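Local coordinates for uncharacterized protein (Bacteroides ovatus CL02T12C04, PDB 6PTM) that probably acts as an exo-carrageenase of glycoside hydrolase family 42, hydrolysing sugar units from the ends of carrageenan chains, at residues Asp161-Leu172 with Thr497-Gln505; Ser418-Cys428 with Lys464-Ser475. All coordinates share one frame; numbering follows the deposited sequence.

Contact 1. Residues Asp161-Leu172 with Thr497-Gln505; sequences DMLVYEGKPVFL and TIHGLTATQ
Leu172 and Ala503 pair in parallel where the first and last strands of the (beta/alpha)8 barrel meet, so this contact closes the barrel. Leu172 N donates to Thr502 O over 3.1 Å, in the carbonyl plane, and Leu172 O accepts from Thr504 N at 2.9 Å. A water links Leu172 O with Thr504 OG1 beside that second bond.

Phe171 can be followed outward from the backbone. Its CB lies beside Thr502 O, and CG lies anti to the carbonyl carbon (chi1 -54°), which carries the ring toward the end of helix 486-498. CD1 then has Thr502 O near the ring plane at the edge and the methyl of Thr497 over a face; CE1 meets the same methyl. Thr497 CG2 stands 4.0 Å from the Phe171 ring centroid, a CH-pi contact, while Thr497 OG1 turns back to Tyr493 O within its own helix. The ring also packs on Met544, Leu547 and Ile554, for which a large flat apolar group is well suited.

Thr502 serves two chemistries. Its CG2 lies 3.9 Å from Leu163 CG, and Leu163 CD1 reaches on to Ala503 CB at 3.8 Å; a small alanine suits a place met by a leucine branch. Thr502 OG1 accepts from Met466 N and donates to a water at 2.7 Å, which in turn donates to Asp161 O. Backbone bonds thus set the register of the closure, Leu163, Phe171 and the threonine methyls supply apolar contacts beside it, and the buried hydroxyl of Thr502 is satisfied by a neighbouring strand and a water.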
loop_
_atom_site.group_PDB
_atom_site.type_symbol
_atom_site.label_atom_id
_atom_site.label_comp_id
_atom_site.label_asym_id
_atom_site.label_seq_id
_atom_site.Cartn_x
_atom_site.Cartn_y
_atom_site.Cartn_z
ATOM N N ASP A 161 3.206 12.038 -10.222
ATOM C CA ASP A 161 3.455 11.071 -9.120
ATOM C C ASP A 161 3.756 11.838 -7.824
ATOM O O ASP A 161 4.224 11.219 -6.886
ATOM C CB ASP A 161 4.623 10.125 -9.432
ATOM C CG ASP A 161 5.943 10.802 -9.759
ATOM O OD1 ASP A 161 5.929 11.979 -10.045
ATOM O OD2 ASP A 161 6.960 10.135 -9.729
ATOM N N MET A 162 3.428 13.126 -7.767
ATOM C CA MET A 162 3.788 13.897 -6.555
ATOM C C MET A 162 2.619 14.664 -5.950
ATOM O O MET A 162 1.685 14.999 -6.652
ATOM C CB MET A 162 4.841 14.968 -6.863
ATOM C CG MET A 162 6.053 14.485 -7.602
ATOM S SD MET A 162 7.078 15.841 -8.177
ATOM C CE MET A 162 6.162 16.337 -9.629
ATOM N N LEU A 163 2.753 14.919 -4.654
ATOM C CA LEU A 163 1.915 15.898 -3.936
ATOM C C LEU A 163 2.842 17.114 -3.834
ATOM O O LEU A 163 3.952 16.968 -3.310
ATOM C CB LEU A 163 1.511 15.341 -2.573
ATOM C CG LEU A 163 0.330 14.377 -2.632
ATOM C CD1 LEU A 163 0.028 13.811 -1.266
ATOM C CD2 LEU A 163 -0.897 15.059 -3.214
ATOM N N VAL A 164 2.403 18.254 -4.355
ATOM C CA VAL A 164 3.295 19.439 -4.457
ATOM C C VAL A 164 2.853 20.576 -3.529
ATOM O O VAL A 164 1.686 20.940 -3.536
ATOM C CB VAL A 164 3.370 19.915 -5.921
ATOM C CG1 VAL A 164 4.119 21.223 -6.076
ATOM C CG2 VAL A 164 3.952 18.853 -6.837
ATOM N N TYR A 165 3.797 21.060 -2.729
ATOM C CA TYR A 165 3.627 22.282 -1.913
ATOM C C TYR A 165 4.735 23.254 -2.318
ATOM O O TYR A 165 5.914 22.915 -2.158
ATOM C CB TYR A 165 3.680 21.955 -0.420
ATOM C CG TYR A 165 3.512 23.161 0.463
ATOM C CD1 TYR A 165 2.307 23.853 0.491
ATOM C CD2 TYR A 165 4.537 23.608 1.288
ATOM C CE1 TYR A 165 2.148 25.008 1.253
ATOM C CE2 TYR A 165 4.377 24.742 2.085
ATOM C CZ TYR A 165 3.179 25.438 2.066
ATOM O OH TYR A 165 3.014 26.547 2.833
ATOM N N GLU A 166 4.366 24.449 -2.803
ATOM C CA GLU A 166 5.338 25.531 -3.105
ATOM C C GLU A 166 6.415 24.981 -4.040
ATOM O O GLU A 166 7.598 25.325 -3.872
ATOM C CB GLU A 166 5.937 26.108 -1.822
ATOM C CG GLU A 166 4.873 26.802 -0.979
ATOM C CD GLU A 166 5.347 27.723 0.127
ATOM O OE1 GLU A 166 6.458 27.528 0.653
ATOM O OE2 GLU A 166 4.560 28.603 0.485
ATOM N N GLY A 167 5.989 24.190 -5.011
ATOM C CA GLY A 167 6.807 23.692 -6.118
ATOM C C GLY A 167 7.695 22.516 -5.735
ATOM O O GLY A 167 8.467 22.148 -6.547
ATOM N N LYS A 168 7.535 21.926 -4.564
ATOM C CA LYS A 168 8.343 20.772 -4.158
ATOM C C LYS A 168 7.443 19.596 -3.820
ATOM O O LYS A 168 6.365 19.794 -3.250
ATOM C CB LYS A 168 9.200 21.175 -2.960
ATOM C CG LYS A 168 10.355 22.093 -3.313
ATOM C CD LYS A 168 11.366 21.304 -4.101
ATOM C CE LYS A 168 12.370 22.166 -4.811
ATOM N NZ LYS A 168 13.330 21.289 -5.509
ATOM N N PRO A 169 7.924 18.351 -4.064
ATOM C CA PRO A 169 7.254 17.147 -3.574
ATOM C C PRO A 169 7.212 17.150 -2.039
ATOM O O PRO A 169 8.250 17.453 -1.369
ATOM C CB PRO A 169 8.055 15.948 -4.128
ATOM C CG PRO A 169 9.153 16.546 -4.985
ATOM C CD PRO A 169 9.187 18.038 -4.761
ATOM N N VAL A 170 6.035 16.795 -1.505
ATOM C CA VAL A 170 5.847 16.493 -0.065
ATOM C C VAL A 170 5.148 15.129 0.064
ATOM O O VAL A 170 4.624 14.600 -0.942
ATOM C CB VAL A 170 5.095 17.609 0.683
ATOM C CG1 VAL A 170 5.883 18.904 0.676
ATOM C CG2 VAL A 170 3.686 17.838 0.146
ATOM N N PHE A 171 5.175 14.599 1.272
ATOM C CA PHE A 171 4.548 13.331 1.687
ATOM C C PHE A 171 3.609 13.619 2.858
ATOM O O PHE A 171 4.023 14.293 3.811
ATOM C CB PHE A 171 5.649 12.308 1.987
ATOM C CG PHE A 171 6.613 12.156 0.831
ATOM C CD1 PHE A 171 6.209 11.532 -0.349
ATOM C CD2 PHE A 171 7.892 12.686 0.891
ATOM C CE1 PHE A 171 7.068 11.437 -1.434
ATOM C CE2 PHE A 171 8.732 12.620 -0.206
ATOM C CZ PHE A 171 8.323 11.991 -1.358
ATOM N N LEU A 172 2.400 13.061 2.817
ATOM C CA LEU A 172 1.318 13.413 3.762
ATOM C C LEU A 172 0.980 12.239 4.694
ATOM O O LEU A 172 0.869 11.074 4.226
ATOM C CB LEU A 172 0.084 13.881 2.995
ATOM C CG LEU A 172 0.258 15.116 2.102
ATOM C CD1 LEU A 172 -1.120 15.563 1.587
ATOM C CD2 LEU A 172 1.004 16.281 2.787
ATOM N N THR A 497 7.562 4.533 1.518
ATOM C CA THR A 497 7.724 5.759 0.709
ATOM C C THR A 497 8.781 5.529 -0.376
ATOM O O THR A 497 8.543 5.937 -1.527
ATOM C CB THR A 497 8.016 6.987 1.580
ATOM O OG1 THR A 497 6.954 7.081 2.528
ATOM C CG2 THR A 497 8.088 8.205 0.689
ATOM N N ILE A 498 9.878 4.852 -0.050
ATOM C CA ILE A 498 10.889 4.481 -1.077
ATOM C C ILE A 498 10.203 3.697 -2.219
ATOM O O ILE A 498 10.581 3.901 -3.394
ATOM C CB ILE A 498 12.067 3.732 -0.448
ATOM C CG1 ILE A 498 12.902 4.670 0.443
ATOM C CG2 ILE A 498 12.893 3.026 -1.525
ATOM C CD1 ILE A 498 13.622 5.777 -0.276
ATOM N N HIS A 499 9.215 2.854 -1.909
ATOM C CA HIS A 499 8.540 1.977 -2.893
ATOM C C HIS A 499 7.314 2.665 -3.524
ATOM O O HIS A 499 6.571 1.966 -4.244
ATOM C CB HIS A 499 8.245 0.647 -2.227
ATOM C CG HIS A 499 9.464 -0.210 -1.992
ATOM N ND1 HIS A 499 9.761 -1.298 -2.807
ATOM C CD2 HIS A 499 10.455 -0.136 -1.070
ATOM C CE1 HIS A 499 10.863 -1.881 -2.379
ATOM N NE2 HIS A 499 11.320 -1.177 -1.287
ATOM N N GLY A 500 7.054 3.942 -3.232
ATOM C CA GLY A 500 6.053 4.726 -3.983
ATOM C C GLY A 500 5.007 5.430 -3.132
ATOM O O GLY A 500 4.294 6.262 -3.675
ATOM N N LEU A 501 4.883 5.098 -1.859
ATOM C CA LEU A 501 3.826 5.712 -1.023
ATOM C C LEU A 501 3.982 7.238 -0.969
ATOM O O LEU A 501 5.077 7.745 -0.616
ATOM C CB LEU A 501 3.901 5.118 0.374
ATOM C CG LEU A 501 2.861 5.632 1.365
ATOM C CD1 LEU A 501 1.443 5.341 0.856
ATOM C CD2 LEU A 501 3.120 4.957 2.702
ATOM N N THR A 502 2.874 7.939 -1.203
ATOM C CA THR A 502 2.848 9.422 -1.251
ATOM C C THR A 502 2.070 9.979 -0.063
ATOM O O THR A 502 2.455 11.014 0.455
ATOM C CB THR A 502 2.258 9.985 -2.551
ATOM O OG1 THR A 502 2.533 9.143 -3.668
ATOM C CG2 THR A 502 2.808 11.369 -2.818
ATOM N N ALA A 503 0.971 9.352 0.318
ATOM C CA ALA A 503 0.082 9.858 1.377
ATOM C C ALA A 503 -0.521 8.671 2.094
ATOM O O ALA A 503 -0.788 7.662 1.434
ATOM C CB ALA A 503 -0.986 10.719 0.777
ATOM N N THR A 504 -0.786 8.836 3.380
ATOM C CA THR A 504 -1.355 7.788 4.252
ATOM C C THR A 504 -2.381 8.412 5.189
ATOM O O THR A 504 -2.036 9.387 5.877
ATOM C CB THR A 504 -0.305 7.070 5.095
ATOM O OG1 THR A 504 0.734 6.656 4.204
ATOM C CG2 THR A 504 -0.908 5.893 5.832
ATOM N N GLN A 505 -3.590 7.851 5.206
ATOM C CA GLN A 505 -4.520 8.029 6.343
ATOM C C GLN A 505 -4.298 6.803 7.219
ATOM O O GLN A 505 -4.768 5.729 6.794
ATOM C CB GLN A 505 -5.971 8.152 5.885
ATOM C CG GLN A 505 -6.874 8.506 7.056
ATOM C CD GLN A 505 -8.316 8.681 6.670
ATOM O OE1 GLN A 505 -8.866 7.936 5.856
ATOM N NE2 GLN A 505 -8.926 9.685 7.256
HETATM O O HOH W 1 5.028 9.676 -4.647
HETATM O O HOH W 2 2.557 8.633 3.829
#

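Contact 2. Residues Ser418-Cys428 with Lys464-Ser475; sequences SEIIGNDASSC and KVMFNTEGHMLS
Two neighbouring parallel strands of the (beta/alpha)8 barrel, the sixth and seventh, run together here and continue into the loops at their C-terminal ends, where family GH42 enzymes have their active site. Ile421 N donates to Val465 O and Phe467 N to Ile421 O, the latter at 2.8 Å; the next rung, Asn423 N to Phe467 O, is weak, and Thr469 N to Asn423 O completes the ladder. Beyond it the register slips by one residue, and a separate bridge joins Ser426 with His472.

Just before strand 466-468 Lys464 extends along the partner backbone, its CG and CD passing Glu419 O, and its NZ reaches Ser418 O at 2.6 Å. Thr415 O and Ser461 OG also bind this ammonium, a long chain with several donors being apt here. Apolar branches pack beside the ladder: Ile420 CG2 lies 3.7 Å from Phe467 CB, and Ile421 CB meets Met466 CG at 4.0 Å.

Both asparagines form Asx turns, Asn423 OD1 accepting from Ala425 N, and also bonding Tyr454 OH, and Asn468 OD1 from Glu470 N. Asn468 CG is anti to the backbone N (chi1 -171°), which sends the amide across to the loop after strand 421-423. Its ND2 meets a lone pair of Ala425 O at 3.2 Å, and His472 N shares that oxygen. Glu470, at the end of the seventh strand, where relatives carry an active-site glutamate, also pairs with Lys394. The His472 ring is held at both nitrogens: NE2 donates to Glu470 OE2 over a short 2.5 Å, and ND1 to Ser475 O at 2.8 Å, almost exactly in the ring plane.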
loop_
_atom_site.group_PDB
_atom_site.type_symbol
_atom_site.label_atom_id
_atom_site.label_comp_id
_atom_site.label_asym_id
_atom_site.label_seq_id
_atom_site.Cartn_x
_atom_site.Cartn_y
_atom_site.Cartn_z
ATOM N N SER A 418 -7.123 3.501 -12.366
ATOM C CA SER A 418 -7.191 4.528 -11.302
ATOM C C SER A 418 -6.182 5.653 -11.549
ATOM O O SER A 418 -5.041 5.366 -11.860
ATOM C CB SER A 418 -6.925 3.892 -9.969
ATOM O OG SER A 418 -7.996 3.088 -9.546
ATOM N N GLU A 419 -6.626 6.895 -11.401
ATOM C CA GLU A 419 -5.760 8.099 -11.504
ATOM C C GLU A 419 -4.771 8.127 -10.326
ATOM O O GLU A 419 -3.702 8.684 -10.488
ATOM C CB GLU A 419 -6.596 9.369 -11.637
ATOM C CG GLU A 419 -7.429 9.410 -12.902
ATOM C CD GLU A 419 -8.602 8.445 -12.997
ATOM O OE1 GLU A 419 -9.187 8.073 -11.963
ATOM O OE2 GLU A 419 -8.924 8.072 -14.123
ATOM N N ILE A 420 -5.198 7.627 -9.162
ATOM C CA ILE A 420 -4.368 7.547 -7.923
ATOM C C ILE A 420 -4.266 6.058 -7.544
ATOM O O ILE A 420 -5.270 5.386 -7.660
ATOM C CB ILE A 420 -4.995 8.396 -6.794
ATOM C CG1 ILE A 420 -4.931 9.904 -7.062
ATOM C CG2 ILE A 420 -4.409 8.044 -5.439
ATOM C CD1 ILE A 420 -5.768 10.732 -6.129
ATOM N N ILE A 421 -3.086 5.575 -7.154
ATOM C CA ILE A 421 -2.908 4.161 -6.726
ATOM C C ILE A 421 -3.461 4.050 -5.312
ATOM O O ILE A 421 -2.821 4.540 -4.385
ATOM C CB ILE A 421 -1.449 3.710 -6.834
ATOM C CG1 ILE A 421 -0.920 3.911 -8.251
ATOM C CG2 ILE A 421 -1.316 2.271 -6.399
ATOM C CD1 ILE A 421 0.563 3.715 -8.362
ATOM N N GLY A 422 -4.646 3.467 -5.179
ATOM C CA GLY A 422 -5.263 3.208 -3.872
ATOM C C GLY A 422 -4.849 1.856 -3.342
ATOM O O GLY A 422 -4.619 0.917 -4.172
ATOM N N ASN A 423 -4.782 1.761 -2.011
ATOM C CA ASN A 423 -4.610 0.494 -1.262
ATOM C C ASN A 423 -4.770 0.778 0.232
ATOM O O ASN A 423 -4.812 1.928 0.605
ATOM C CB ASN A 423 -3.244 -0.150 -1.499
ATOM C CG ASN A 423 -2.090 0.766 -1.158
ATOM O OD1 ASN A 423 -1.688 0.852 0.003
ATOM N ND2 ASN A 423 -1.551 1.464 -2.125
ATOM N N ASP A 424 -4.784 -0.273 1.043
ATOM C CA ASP A 424 -4.653 -0.189 2.528
ATOM C C ASP A 424 -3.645 -1.263 2.935
ATOM O O ASP A 424 -3.981 -2.161 3.710
ATOM C CB ASP A 424 -6.014 -0.193 3.217
ATOM C CG ASP A 424 -6.727 -1.526 3.266
ATOM O OD1 ASP A 424 -6.542 -2.323 2.343
ATOM O OD2 ASP A 424 -7.476 -1.740 4.234
ATOM N N ALA A 425 -2.447 -1.154 2.373
ATOM C CA ALA A 425 -1.310 -2.058 2.658
ATOM C C ALA A 425 -1.160 -2.186 4.158
ATOM O O ALA A 425 -1.227 -1.129 4.845
ATOM C CB ALA A 425 -0.021 -1.575 2.047
ATOM N N SER A 426 -0.994 -3.442 4.603
ATOM C CA SER A 426 -0.617 -3.875 5.970
ATOM C C SER A 426 0.848 -4.310 5.979
ATOM O O SER A 426 1.340 -4.825 4.942
ATOM C CB SER A 426 -1.435 -5.044 6.468
ATOM O OG SER A 426 -2.803 -4.713 6.546
ATOM N N SER A 427 1.485 -4.173 7.140
ATOM C CA SER A 427 2.804 -4.772 7.446
ATOM C C SER A 427 2.726 -5.433 8.836
ATOM O O SER A 427 2.128 -6.498 8.970
ATOM C CB SER A 427 3.899 -3.729 7.320
ATOM O OG SER A 427 3.651 -2.614 8.174
ATOM N N CYS A 428 3.289 -4.803 9.850
ATOM C CA CYS A 428 3.176 -5.234 11.263
ATOM C C CYS A 428 3.950 -6.543 11.514
ATOM O O CYS A 428 4.484 -7.174 10.550
ATOM C CB CYS A 428 1.715 -5.333 11.691
ATOM S SG CYS A 428 0.930 -3.705 11.836
ATOM N N LYS A 464 1.878 8.078 -10.976
ATOM C CA LYS A 464 0.689 8.340 -10.136
ATOM C C LYS A 464 1.077 8.447 -8.670
ATOM O O LYS A 464 2.002 7.761 -8.210
ATOM C CB LYS A 464 -0.361 7.236 -10.280
ATOM C CG LYS A 464 -0.971 7.143 -11.663
ATOM C CD LYS A 464 -1.867 5.912 -11.816
ATOM C CE LYS A 464 -2.360 5.742 -13.229
ATOM N NZ LYS A 464 -3.091 4.473 -13.360
ATOM N N VAL A 465 0.402 9.358 -7.988
ATOM C CA VAL A 465 0.387 9.434 -6.517
ATOM C C VAL A 465 -0.138 8.094 -5.995
ATOM O O VAL A 465 -1.071 7.521 -6.557
ATOM C CB VAL A 465 -0.443 10.647 -6.094
ATOM C CG1 VAL A 465 -0.980 10.594 -4.668
ATOM C CG2 VAL A 465 0.371 11.905 -6.330
ATOM N N MET A 466 0.444 7.634 -4.907
ATOM C CA MET A 466 -0.059 6.461 -4.183
ATOM C C MET A 466 -0.628 6.897 -2.826
ATOM O O MET A 466 0.090 7.505 -2.007
ATOM C CB MET A 466 1.032 5.405 -4.010
ATOM C CG MET A 466 0.487 4.161 -3.318
ATOM S SD MET A 466 1.820 3.046 -2.770
ATOM C CE MET A 466 2.378 2.461 -4.371
ATOM N N PHE A 467 -1.878 6.514 -2.569
ATOM C CA PHE A 467 -2.647 6.937 -1.377
ATOM C C PHE A 467 -3.113 5.698 -0.622
ATOM O O PHE A 467 -3.990 5.001 -1.121
ATOM C CB PHE A 467 -3.822 7.822 -1.793
ATOM C CG PHE A 467 -4.551 8.483 -0.649
ATOM C CD1 PHE A 467 -4.044 8.505 0.642
ATOM C CD2 PHE A 467 -5.765 9.102 -0.881
ATOM C CE1 PHE A 467 -4.737 9.129 1.668
ATOM C CE2 PHE A 467 -6.437 9.753 0.137
ATOM C CZ PHE A 467 -5.940 9.737 1.416
ATOM N N ASN A 468 -2.451 5.397 0.490
ATOM C CA ASN A 468 -2.876 4.345 1.443
ATOM C C ASN A 468 -3.945 4.943 2.357
ATOM O O ASN A 468 -3.592 5.742 3.213
ATOM C CB ASN A 468 -1.693 3.762 2.213
ATOM C CG ASN A 468 -2.096 2.557 3.022
ATOM O OD1 ASN A 468 -3.250 2.462 3.479
ATOM N ND2 ASN A 468 -1.127 1.675 3.262
ATOM N N THR A 469 -5.211 4.602 2.111
ATOM C CA THR A 469 -6.413 5.269 2.684
ATOM C C THR A 469 -6.786 4.615 4.009
ATOM O O THR A 469 -7.685 5.120 4.677
ATOM C CB THR A 469 -7.585 5.244 1.702
ATOM O OG1 THR A 469 -7.703 3.946 1.096
ATOM C CG2 THR A 469 -7.391 6.320 0.655
ATOM N N GLU A 470 -6.120 3.530 4.371
ATOM C CA GLU A 470 -6.277 2.952 5.721
ATOM C C GLU A 470 -4.995 2.218 6.072
ATOM O O GLU A 470 -4.967 0.984 5.937
ATOM C CB GLU A 470 -7.506 2.050 5.759
ATOM C CG GLU A 470 -7.886 1.621 7.162
ATOM C CD GLU A 470 -9.028 0.618 7.193
ATOM O OE1 GLU A 470 -9.984 0.798 6.402
ATOM O OE2 GLU A 470 -8.911 -0.380 7.939
ATOM N N GLY A 471 -3.979 2.961 6.497
ATOM C CA GLY A 471 -2.624 2.422 6.692
ATOM C C GLY A 471 -2.604 1.415 7.830
ATOM O O GLY A 471 -3.026 1.777 8.972
ATOM N N HIS A 472 -2.165 0.187 7.542
ATOM C CA HIS A 472 -2.119 -0.920 8.526
ATOM C C HIS A 472 -0.651 -1.303 8.748
ATOM O O HIS A 472 -0.351 -2.513 8.925
ATOM C CB HIS A 472 -3.073 -2.057 8.099
ATOM C CG HIS A 472 -4.494 -1.799 8.479
ATOM N ND1 HIS A 472 -4.912 -1.764 9.818
ATOM C CD2 HIS A 472 -5.587 -1.547 7.722
ATOM C CE1 HIS A 472 -6.203 -1.467 9.848
ATOM N NE2 HIS A 472 -6.641 -1.313 8.565
ATOM N N MET A 473 0.235 -0.310 8.778
ATOM C CA MET A 473 1.685 -0.517 9.092
ATOM C C MET A 473 1.970 -0.336 10.585
ATOM O O MET A 473 3.136 -0.567 10.965
ATOM C CB MET A 473 2.565 0.435 8.277
ATOM C CG MET A 473 2.522 0.120 6.785
ATOM S SD MET A 473 2.223 1.575 5.734
ATOM C CE MET A 473 3.795 2.393 6.013
ATOM N N LEU A 474 0.976 0.016 11.418
ATOM C CA LEU A 474 1.179 0.145 12.897
ATOM C C LEU A 474 0.380 -0.935 13.654
ATOM O O LEU A 474 0.978 -1.540 14.537
ATOM C CB LEU A 474 0.816 1.556 13.379
ATOM C CG LEU A 474 1.577 2.684 12.677
ATOM C CD1 LEU A 474 1.102 4.033 13.181
ATOM C CD2 LEU A 474 3.086 2.518 12.861
ATOM N N SER A 475 -0.912 -1.148 13.343
ATOM C CA SER A 475 -1.749 -2.208 13.974
ATOM C C SER A 475 -2.711 -2.853 12.958
ATOM O O SER A 475 -3.063 -2.218 11.912
ATOM C CB SER A 475 -2.493 -1.677 15.208
ATOM O OG SER A 475 -3.441 -0.687 14.846
HETATM O O HOH W 3 -1.979 10.574 -9.093
#

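After the N-terminal helices the chain forms the hairpin of 162-165 with the strand beginning at 168, then builds the intervening barrel strands before arriving at 418-428. Contact 2 closes a short loop, 35 residues that include helix 448-460, between the sixth and seventh strands. Helix 486-498 follows, and 497-505 returns to the first strand, so contact 1 closes a loop of 324 residues that contains contact 2 entirely. The two do not cross. They meet at strands 466-471 and 503-506, neighbours in one sheet, through a probable hydrogen bond of Gln505 O with Gly471 N, while Met162 O packs on Val465 CG2; the barrel wall thus continues from 421-423 round to 168-175.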